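Local coordinates for protein aminoglycoside phosphotransferase (Mycobacterium smegmatis, PDB 6EF6) that phosphorylates (S)-1-amino-2-propanol as the kinase of the aminoacetone utilization microcompartment, at residues A[70-73]-A[74-77]. Numbering follows the deposited sequence.
Sequences VHRQ and DYHQ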
loop_
_atom_site.group_PDB
_atom_site.type_symbol
_atom_site.label_atom_id
_atom_site.label_comp_id
_atom_site.label_asym_id
_atom_site.label_seq_id
_atom_site.Cartn_x
_atom_site.Cartn_y
_atom_site.Cartn_z
ATOM N N VAL A 70 2.286 -9.583 -12.490
ATOM C CA VAL A 70 3.571 -10.286 -12.470
ATOM C C VAL A 70 4.376 -9.768 -11.274
ATOM O O VAL A 70 4.786 -8.606 -11.242
ATOM C CB VAL A 70 4.343 -10.093 -13.782
ATOM C CG1 VAL A 70 5.724 -10.783 -13.716
ATOM C CG2 VAL A 70 3.562 -10.649 -14.971
ATOM N N HIS A 71 4.629 -10.622 -10.285
ATOM C CA HIS A 71 5.283 -10.175 -9.060
ATOM C C HIS A 71 6.753 -9.899 -9.302
ATOM O O HIS A 71 7.451 -10.651 -9.992
ATOM C CB HIS A 71 5.139 -11.243 -7.982
ATOM C CG HIS A 71 3.771 -11.312 -7.399
ATOM N ND1 HIS A 71 3.445 -10.676 -6.225
ATOM C CD2 HIS A 71 2.640 -11.916 -7.828
ATOM C CE1 HIS A 71 2.162 -10.879 -5.967
ATOM N NE2 HIS A 71 1.656 -11.649 -6.912
ATOM N N ARG A 72 7.230 -8.794 -8.748
ATOM C CA ARG A 72 8.635 -8.518 -8.874
ATOM C C ARG A 72 9.456 -9.579 -8.141
ATOM O O ARG A 72 8.956 -10.342 -7.312
ATOM C CB ARG A 72 8.962 -7.097 -8.440
ATOM C CG ARG A 72 8.682 -6.801 -7.019
ATOM C CD ARG A 72 8.997 -5.338 -6.802
ATOM N NE ARG A 72 8.956 -4.957 -5.401
ATOM C CZ ARG A 72 7.846 -4.628 -4.754
ATOM N NH1 ARG A 72 7.908 -4.282 -3.477
ATOM N NH2 ARG A 72 6.678 -4.638 -5.383
ATOM N N GLN A 73 10.722 -9.666 -8.530
ATOM C CA GLN A 73 11.591 -10.721 -8.041
ATOM C C GLN A 73 11.881 -10.527 -6.561
ATOM O O GLN A 73 12.072 -9.406 -6.092
ATOM C CB GLN A 73 12.904 -10.699 -8.835
ATOM C CG GLN A 73 14.004 -11.552 -8.244
ATOM C CD GLN A 73 15.298 -11.450 -9.025
ATOM O OE1 GLN A 73 15.292 -11.436 -10.258
ATOM N NE2 GLN A 73 16.417 -11.364 -8.309
ATOM N N ASP A 74 11.877 -11.630 -5.815
ATOM C CA ASP A 74 12.438 -11.753 -4.476
ATOM C C ASP A 74 11.580 -11.131 -3.371
ATOM O O ASP A 74 11.912 -11.298 -2.199
ATOM C CB ASP A 74 13.877 -11.212 -4.367
ATOM C CG ASP A 74 14.891 -12.132 -5.030
ATOM O OD1 ASP A 74 14.702 -13.367 -4.964
ATOM O OD2 ASP A 74 15.864 -11.623 -5.630
ATOM N N TYR A 75 10.490 -10.438 -3.686
ATOM C CA TYR A 75 9.758 -9.749 -2.620
ATOM C C TYR A 75 8.942 -10.716 -1.776
ATOM O O TYR A 75 8.933 -10.594 -0.547
ATOM C CB TYR A 75 8.865 -8.659 -3.205
ATOM C CG TYR A 75 8.382 -7.564 -2.237
ATOM C CD1 TYR A 75 9.294 -6.740 -1.563
ATOM C CD2 TYR A 75 7.037 -7.311 -2.093
ATOM C CE1 TYR A 75 8.854 -5.709 -0.720
ATOM C CE2 TYR A 75 6.578 -6.269 -1.225
ATOM C CZ TYR A 75 7.494 -5.499 -0.571
ATOM O OH TYR A 75 7.087 -4.457 0.247
ATOM N N HIS A 76 8.246 -11.681 -2.398
ATOM C CA HIS A 76 7.467 -12.651 -1.644
ATOM C C HIS A 76 7.792 -14.063 -2.093
ATOM O O HIS A 76 8.151 -14.297 -3.250
ATOM C CB HIS A 76 5.971 -12.490 -1.903
ATOM C CG HIS A 76 5.387 -11.219 -1.380
ATOM N ND1 HIS A 76 5.491 -10.834 -0.062
ATOM C CD2 HIS A 76 4.638 -10.277 -1.999
ATOM C CE1 HIS A 76 4.860 -9.675 0.095
ATOM N NE2 HIS A 76 4.336 -9.321 -1.063
ATOM N N GLN A 77 7.586 -15.003 -1.169
ATOM C CA GLN A 77 7.471 -16.416 -1.477
ATOM C C GLN A 77 6.035 -16.755 -1.841
ATOM O O GLN A 77 5.098 -16.040 -1.472
ATOM C CB GLN A 77 7.867 -17.242 -0.258
ATOM C CG GLN A 77 9.282 -17.000 0.225
ATOM C CD GLN A 77 10.311 -17.232 -0.862
ATOM O OE1 GLN A 77 10.982 -16.300 -1.315
ATOM N NE2 GLN A 77 10.440 -18.481 -1.290
HETATM O O HOH W 1 7.386 -10.991 -5.097
#
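Arg72 brings its guanidinium, tilted, over one face of the Tyr75 ring, and the numbers identify a cation-pi contact: CZ of Arg72 stands 3.9 Å from the Tyr75 ring centroid, only 10° off the ring normal. The two planes are inclined by 36°, which brings one amino nitrogen in ahead of the rest; Arg72 NH1 sits above the middle of the ring, 3.2 Å from Tyr75 CZ. Arg72 reaches there with CG tucked between its backbone N and carbonyl carbon and the chain extended from CG to NE. At the far end of the tyrosine, the Tyr75 hydroxyl is hydrogen-bonded to Asp255 OD1 and accepts from Trp187 NE1, while Arg72 NH1 has a long, weak ion pair with Glu53.

Nearer the backbone, one water bridges the turn of the loop, donating to Arg72 O at 2.8 Å and accepting from His76 N at 2.9 Å. The buried rings of His71 and His76 meet more loosely, His71 ND1 lying at the edge of the other ring, 4.4 Å from His76 CD2; His76 NE2 is bonded to Asp254 O.

The solvent side contrasts with this. There the exposed Gln73 and Asp74 run alongside each other, and Gln73 NE2 gives a nearly straight bond (164°) to Asp74 OD2 at 2.7 Å, arriving from above the carboxylate plane. Asp74 is poorly ordered, so this link is probably mobile.

The whole is a water-bridged loop between strand 64-70 and helix 78-94 in the N-terminal lobe of an aminoglycoside-phosphotransferase-like kinase fold, its Arg72-Tyr75 pair beside the pocket holding (2R)-1-methoxypropan-2-amine.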